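Local coordinates for protein 3-keto-5-aminohexanoate cleavage enzyme (Ralstonia eutropha, PDB 3C6C) that probably cleaves 3-keto-5-aminohexanoate or a related beta-keto acid, using a divalent metal ion held in a TIM beta/alpha-barrel, at residues Val126-Val129 against Ala130-Val133; Asn164-Arg167 against Thr168-Met172; Asp192-Phe195 against Gly196-Leu199. All coordinates share one frame; numbering follows the deposited sequence.

Interaction 1 (Val126-Val129 against Ala130-Val133); sequences VVPV and AERV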
loop_
_atom_site.group_PDB
_atom_site.type_symbol
_atom_site.label_atom_id
_atom_site.label_comp_id
_atom_site.label_asym_id
_atom_site.label_seq_id
_atom_site.Cartn_x
_atom_site.Cartn_y
_atom_site.Cartn_z
ATOM N N VAL A 126 -18.427 0.443 34.494
ATOM C CA VAL A 126 -17.027 0.846 34.500
ATOM C C VAL A 126 -16.482 0.546 35.879
ATOM O O VAL A 126 -16.828 1.208 36.852
ATOM C CB VAL A 126 -16.858 2.357 34.159
ATOM C CG1 VAL A 126 -15.388 2.783 34.264
ATOM C CG2 VAL A 126 -17.391 2.643 32.751
ATOM N N VAL A 127 -15.625 -0.456 35.964
ATOM C CA VAL A 127 -15.188 -0.919 37.268
ATOM C C VAL A 127 -13.678 -0.954 37.418
ATOM O O VAL A 127 -12.929 -0.979 36.444
ATOM C CB VAL A 127 -15.807 -2.288 37.625
ATOM C CG1 VAL A 127 -17.341 -2.189 37.653
ATOM C CG2 VAL A 127 -15.387 -3.346 36.664
ATOM N N PRO A 128 -13.218 -0.926 38.659
ATOM C CA PRO A 128 -11.789 -0.839 38.891
ATOM C C PRO A 128 -11.018 -2.077 38.511
ATOM O O PRO A 128 -11.582 -3.169 38.376
ATOM C CB PRO A 128 -11.690 -0.601 40.411
ATOM C CG PRO A 128 -13.003 -0.067 40.787
ATOM C CD PRO A 128 -13.994 -0.738 39.898
ATOM N N VAL A 129 -9.718 -1.862 38.363
ATOM C CA VAL A 129 -8.786 -2.922 37.955
ATOM C C VAL A 129 -8.946 -4.172 38.816
ATOM O O VAL A 129 -9.037 -5.293 38.318
ATOM C CB VAL A 129 -7.319 -2.422 37.986
ATOM C CG1 VAL A 129 -6.338 -3.593 37.958
ATOM C CG2 VAL A 129 -7.087 -1.458 36.818
ATOM N N ALA A 130 -9.025 -3.967 40.122
ATOM C CA ALA A 130 -8.990 -5.102 41.052
ATOM C C ALA A 130 -10.196 -6.005 40.798
ATOM O O ALA A 130 -10.121 -7.244 40.883
ATOM C CB ALA A 130 -8.987 -4.634 42.492
ATOM N N GLU A 131 -11.317 -5.380 40.473
ATOM C CA GLU A 131 -12.517 -6.174 40.203
ATOM C C GLU A 131 -12.434 -6.786 38.807
ATOM O O GLU A 131 -12.821 -7.929 38.580
ATOM C CB GLU A 131 -13.796 -5.363 40.339
ATOM C CG GLU A 131 -14.965 -6.298 40.607
ATOM C CD GLU A 131 -16.307 -5.612 40.601
ATOM O OE1 GLU A 131 -16.377 -4.370 40.792
ATOM O OE2 GLU A 131 -17.295 -6.338 40.399
ATOM N N ARG A 132 -11.885 -6.023 37.884
ATOM C CA ARG A 132 -11.792 -6.492 36.489
ATOM C C ARG A 132 -10.992 -7.783 36.387
ATOM O O ARG A 132 -11.238 -8.621 35.514
ATOM C CB ARG A 132 -11.152 -5.444 35.586
ATOM C CG ARG A 132 -12.059 -4.307 35.222
ATOM C CD ARG A 132 -11.368 -3.481 34.186
ATOM N NE ARG A 132 -11.900 -2.133 34.030
ATOM C CZ ARG A 132 -11.590 -1.365 32.991
ATOM N NH1 ARG A 132 -10.763 -1.858 32.067
ATOM N NH2 ARG A 132 -12.091 -0.133 32.873
ATOM N N VAL A 133 -10.040 -7.958 37.290
ATOM C CA VAL A 133 -9.070 -9.052 37.122
ATOM C C VAL A 133 -9.376 -10.224 38.053
ATOM O O VAL A 133 -8.646 -11.223 38.095
ATOM C CB VAL A 133 -7.585 -8.584 37.285
ATOM C CG1 VAL A 133 -7.207 -7.467 36.243
ATOM C CG2 VAL A 133 -7.292 -8.163 38.719
#

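Interaction 2 (Asn164-Arg167 against Thr168-Met172); sequences NTTR and TLRAM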
loop_
_atom_site.group_PDB
_atom_site.type_symbol
_atom_site.label_atom_id
_atom_site.label_comp_id
_atom_site.label_asym_id
_atom_site.label_seq_id
_atom_site.Cartn_x
_atom_site.Cartn_y
_atom_site.Cartn_z
ATOM N N ASN A 164 -11.270 2.657 28.373
ATOM C CA ASN A 164 -10.044 2.058 28.888
ATOM C C ASN A 164 -8.896 3.060 28.849
ATOM O O ASN A 164 -8.173 3.170 27.853
ATOM C CB ASN A 164 -9.693 0.810 28.077
ATOM C CG ASN A 164 -10.727 -0.284 28.223
ATOM O OD1 ASN A 164 -10.831 -0.930 29.266
ATOM N ND2 ASN A 164 -11.493 -0.495 27.178
ATOM N N THR A 165 -8.750 3.786 29.952
ATOM C CA THR A 165 -7.737 4.837 30.070
ATOM C C THR A 165 -6.373 4.189 30.014
ATOM O O THR A 165 -6.210 3.035 30.381
ATOM C CB THR A 165 -7.878 5.637 31.391
ATOM O OG1 THR A 165 -7.691 4.740 32.489
ATOM C CG2 THR A 165 -9.267 6.285 31.512
ATOM N N THR A 166 -5.395 4.926 29.522
ATOM C CA THR A 166 -4.040 4.382 29.409
ATOM C C THR A 166 -3.524 4.035 30.817
ATOM O O THR A 166 -2.701 3.132 31.018
ATOM C CB THR A 166 -3.091 5.346 28.655
ATOM O OG1 THR A 166 -3.111 6.635 29.284
ATOM C CG2 THR A 166 -3.512 5.472 27.154
ATOM N N ARG A 167 -4.072 4.743 31.796
ATOM C CA ARG A 167 -3.708 4.537 33.206
ATOM C C ARG A 167 -4.181 3.156 33.666
ATOM O O ARG A 167 -3.448 2.346 34.269
ATOM C CB ARG A 167 -4.366 5.626 34.063
ATOM C CG ARG A 167 -4.102 5.530 35.546
ATOM C CD ARG A 167 -4.736 6.730 36.286
ATOM N NE ARG A 167 -6.181 6.791 36.071
ATOM C CZ ARG A 167 -6.881 7.913 35.935
ATOM N NH1 ARG A 167 -6.270 9.088 35.984
ATOM N NH2 ARG A 167 -8.191 7.859 35.720
ATOM N N THR A 168 -5.436 2.900 33.361
ATOM C CA THR A 168 -6.041 1.591 33.645
ATOM C C THR A 168 -5.387 0.454 32.871
ATOM O O THR A 168 -5.173 -0.628 33.404
ATOM C CB THR A 168 -7.560 1.624 33.441
ATOM O OG1 THR A 168 -8.105 2.390 34.520
ATOM C CG2 THR A 168 -8.189 0.207 33.436
ATOM N N LEU A 169 -5.041 0.720 31.617
ATOM C CA LEU A 169 -4.414 -0.299 30.773
ATOM C C LEU A 169 -3.019 -0.656 31.293
ATOM O O LEU A 169 -2.596 -1.835 31.292
ATOM C CB LEU A 169 -4.355 0.158 29.306
ATOM C CG LEU A 169 -5.711 0.222 28.587
ATOM C CD1 LEU A 169 -5.526 0.867 27.204
ATOM C CD2 LEU A 169 -6.384 -1.156 28.509
ATOM N N ARG A 170 -2.306 0.365 31.757
ATOM C CA ARG A 170 -0.980 0.132 32.327
ATOM C C ARG A 170 -1.088 -0.749 33.577
ATOM O O ARG A 170 -0.285 -1.656 33.793
ATOM C CB ARG A 170 -0.259 1.449 32.662
ATOM C CG ARG A 170 0.261 2.136 31.453
ATOM C CD ARG A 170 0.750 3.515 31.790
ATOM N NE ARG A 170 1.546 4.061 30.696
ATOM C CZ ARG A 170 1.188 5.109 29.961
ATOM N NH1 ARG A 170 0.064 5.771 30.234
ATOM N NH2 ARG A 170 1.976 5.505 28.978
ATOM N N ALA A 171 -2.092 -0.464 34.396
ATOM C CA ALA A 171 -2.281 -1.201 35.660
ATOM C C ALA A 171 -2.668 -2.659 35.389
ATOM O O ALA A 171 -2.168 -3.594 36.055
ATOM C CB ALA A 171 -3.310 -0.516 36.544
HETATM N N MSE A 172 -3.513 -2.840 34.377
HETATM C CA MSE A 172 -3.985 -4.169 33.931
HETATM C C MSE A 172 -2.823 -5.003 33.434
HETATM O O MSE A 172 -2.655 -6.168 33.784
HETATM C CB MSE A 172 -4.981 -4.047 32.769
HETATM C CG MSE A 172 -6.335 -3.424 33.120
HETATM SE SE MSE A 172 -7.369 -4.513 34.352
HETATM C CE MSE A 172 -8.048 -5.830 33.112
#

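Interaction 3 (Asp192-Phe195 against Gly196-Leu199); sequences DILF and GKQL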
loop_
_atom_site.group_PDB
_atom_site.type_symbol
_atom_site.label_atom_id
_atom_site.label_comp_id
_atom_site.label_asym_id
_atom_site.label_seq_id
_atom_site.Cartn_x
_atom_site.Cartn_y
_atom_site.Cartn_z
ATOM N N ASP A 192 -4.073 2.567 18.427
ATOM C CA ASP A 192 -4.115 1.517 19.433
ATOM C C ASP A 192 -2.823 0.681 19.405
ATOM O O ASP A 192 -2.284 0.297 20.448
ATOM C CB ASP A 192 -5.319 0.572 19.229
ATOM C CG ASP A 192 -6.680 1.202 19.530
ATOM O OD1 ASP A 192 -6.790 2.367 20.019
ATOM O OD2 ASP A 192 -7.687 0.490 19.244
ATOM N N ILE A 193 -2.359 0.387 18.195
ATOM C CA ILE A 193 -1.107 -0.369 17.997
ATOM C C ILE A 193 0.073 0.411 18.605
ATOM O O ILE A 193 0.953 -0.156 19.256
ATOM C CB ILE A 193 -0.842 -0.735 16.527
ATOM C CG1 ILE A 193 -1.950 -1.695 16.051
ATOM C CG2 ILE A 193 0.558 -1.330 16.358
ATOM C CD1 ILE A 193 -1.992 -1.924 14.528
ATOM N N LEU A 194 0.076 1.715 18.379
ATOM C CA LEU A 194 1.142 2.571 18.940
ATOM C C LEU A 194 1.154 2.483 20.454
ATOM O O LEU A 194 2.225 2.416 21.087
ATOM C CB LEU A 194 0.998 4.032 18.503
ATOM C CG LEU A 194 1.166 4.344 17.017
ATOM C CD1 LEU A 194 1.232 5.843 16.826
ATOM C CD2 LEU A 194 2.354 3.651 16.401
ATOM N N PHE A 195 -0.022 2.465 21.055
ATOM C CA PHE A 195 -0.082 2.417 22.525
ATOM C C PHE A 195 0.414 1.045 23.016
ATOM O O PHE A 195 1.084 0.934 24.039
ATOM C CB PHE A 195 -1.456 2.741 23.101
ATOM C CG PHE A 195 -1.463 2.707 24.603
ATOM C CD1 PHE A 195 -0.653 3.598 25.309
ATOM C CD2 PHE A 195 -2.151 1.742 25.299
ATOM C CE1 PHE A 195 -0.594 3.564 26.698
ATOM C CE2 PHE A 195 -2.098 1.702 26.687
ATOM C CZ PHE A 195 -1.305 2.620 27.382
ATOM N N GLY A 196 0.064 -0.009 22.281
ATOM C CA GLY A 196 0.569 -1.361 22.591
ATOM C C GLY A 196 2.096 -1.356 22.603
ATOM O O GLY A 196 2.744 -1.953 23.464
ATOM N N LYS A 197 2.666 -0.666 21.631
ATOM C CA LYS A 197 4.127 -0.569 21.499
ATOM C C LYS A 197 4.712 0.212 22.670
ATOM O O LYS A 197 5.807 -0.079 23.157
ATOM C CB LYS A 197 4.536 0.023 20.158
ATOM C CG LYS A 197 4.285 -0.983 19.054
ATOM C CD LYS A 197 5.062 -0.714 17.800
ATOM C CE LYS A 197 4.620 0.531 17.130
ATOM N NZ LYS A 197 5.204 0.609 15.705
ATOM N N GLN A 198 3.932 1.156 23.163
ATOM C CA GLN A 198 4.336 1.968 24.347
ATOM C C GLN A 198 4.369 1.104 25.606
ATOM O O GLN A 198 5.264 1.219 26.440
ATOM C CB GLN A 198 3.393 3.150 24.581
ATOM C CG GLN A 198 3.798 3.998 25.775
ATOM C CD GLN A 198 5.086 4.758 25.551
ATOM O OE1 GLN A 198 5.447 5.063 24.420
ATOM N NE2 GLN A 198 5.781 5.096 26.642
ATOM N N LEU A 199 3.375 0.235 25.731
ATOM C CA LEU A 199 3.326 -0.721 26.848
ATOM C C LEU A 199 4.592 -1.579 26.855
ATOM O O LEU A 199 5.185 -1.848 27.902
ATOM C CB LEU A 199 2.068 -1.606 26.769
ATOM C CG LEU A 199 0.748 -0.907 27.080
ATOM C CD1 LEU A 199 -0.482 -1.800 26.784
ATOM C CD2 LEU A 199 0.738 -0.460 28.537
#

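Interaction 1 (Val126-Val129 against Ala130-Val133)
The guanidinium of Arg132 and the carbonyl of Val127 are the flat groups that meet here, the carbonyl oxygen sitting at the guanidinium edge, only 17° out of its plane, while Pro128 O approaches obliquely. The setting is the first turn of the short helix 129-132 in a TIM-barrel protein, with Pro128 at the N-cap. Arg132 NE donates to Val127 O over 2.9 Å with an N-H...O angle of 154°, and the donor is somewhat tilted from the carbonyl plane. CG of Arg132 stands anti to its own carbonyl carbon (chi1 -76°) and the chain runs extended to NE, which carries the guanidinium back over the residues preceding the helix. On the way Arg132 CG passes Val127 CG2 at 3.8 Å. A second grip comes from the backbone: Arg132 N reaches Pro128 O at 2.9 Å, in the carbonyl plane, whereas the bond from Glu131 N to the same oxygen is weak. At the other end of the guanidinium, NH1 bonds to Asn164 OD1 in the conformer given, so its rotation is probably restricted from two sides. Glu131 extends past Val127 and forms a salt bridge with Arg79 through OE2; its other oxygen, OE1, rests 3.8 Å from Val127 CB.

Interaction 2 (Asn164-Arg167 against Thr168-Met172)
Thr165 and Thr168 meet at the start of helix 166-179, where Thr165 is the N-cap: its OG1 accepts from Thr168 N at 3.0 Å with an N-H...O angle of 158°. The chi1 of 62° places this hydroxyl between the backbone N and carbonyl carbon of Thr165, turned back toward the first helical turn. Thr168 OG1 lies 3.1 Å from Thr165 OG1.

The tight part is the buried flank formed by Asn164 and Leu169. Leu169 N bonds to Thr165 O at 2.9 Å, nearly in line with the carbonyl, while its side chain folds back along the incoming chain: Leu169 CG is 3.4 Å from Thr165 O, CD1 touches Asn164 O at 3.6 Å, and CD2 meets Asn164 CB at 3.9 Å. The opposite character belongs to Arg167, an exposed residue whose chain bends at chi3. Glu117 of the second subunit accepts a hydrogen bond from each of the Thr165 and Thr168 hydroxyls and forms a salt bridge with Arg167 NH2. Between these extremes, Arg170 runs alongside Thr166, its CG 3.2 Å from Thr166 O; its guanidinium forms salt bridges with Glu202 and with Glu159 of the second subunit.

The turn thus lies at a subunit interface, with helix 129-132 against Thr168 and Ala171, helix 190-201 against Thr166, Leu169 and Arg170, and strand 143-147 touching Leu169.

Interaction 3 (Asp192-Phe195 against Gly196-Leu199)
Phe195 reaches one turn ahead to Leu199 on helix 190-201, the helical part of a beta-alpha-beta unit between strands 182-187 and 210-214 of the barrel. Its CB is 3.2 Å from Gly196 N, the next residue along the chain, and Phe195 CG also faces that nitrogen, at 3.9 Å. With CG anti to the backbone N (chi1 -179°), the ring swings forward along the helix. CD1 comes within 4.1 Å of Gln198 CB, while CD2 lies between Gly196 N and Leu199 CD1; farther out, CE2 meets Leu199 CD1 at 3.9 Å, and CZ ends against Leu199 CD2. Leu199 CG stands over one face of the ring, 4.3 Å from the Phe195 centroid and 27° off the normal, which defines a CH-pi contact. Trp219 of the second subunit completes the aromatic setting with an edge-to-face approach.

The backbone fixes the spacing of the pair: Leu199 N donates to Phe195 O at 2.9 Å, with an N-H...O angle of 157°. On another flank Leu194 crosses the bent chain of Lys197, whose NZ continues to Leu234 O, while Gln198 NE2 binds Glu202. The apolar touch, one atom short of that NZ, is between Leu194 CD2 and Lys197 CE, 3.9 Å apart.

From the N terminus, the three contacts come in series, none nested in or crossing another, and each joins two consecutive segments, through residues mostly three to five apart, so none closes a long loop. Interaction 1 turns the chain from strand 125-126 into helix 129-132; interaction 2 begins helix 166-179; interaction 3 lies within helix 190-201. Interaction 2 bridges the others, whose nearest atoms are about 11 Å apart. On one side Arg132 NH1 packs against Thr168 CG2 (3.6 Å); on the other Thr166 CB meets Phe195 CZ at 3.5 Å and Arg170 CG lies beside Leu199. Helices 129-132, 166-179 and 190-201 are thereby joined, and interactions 2 and 3 both border the second subunit.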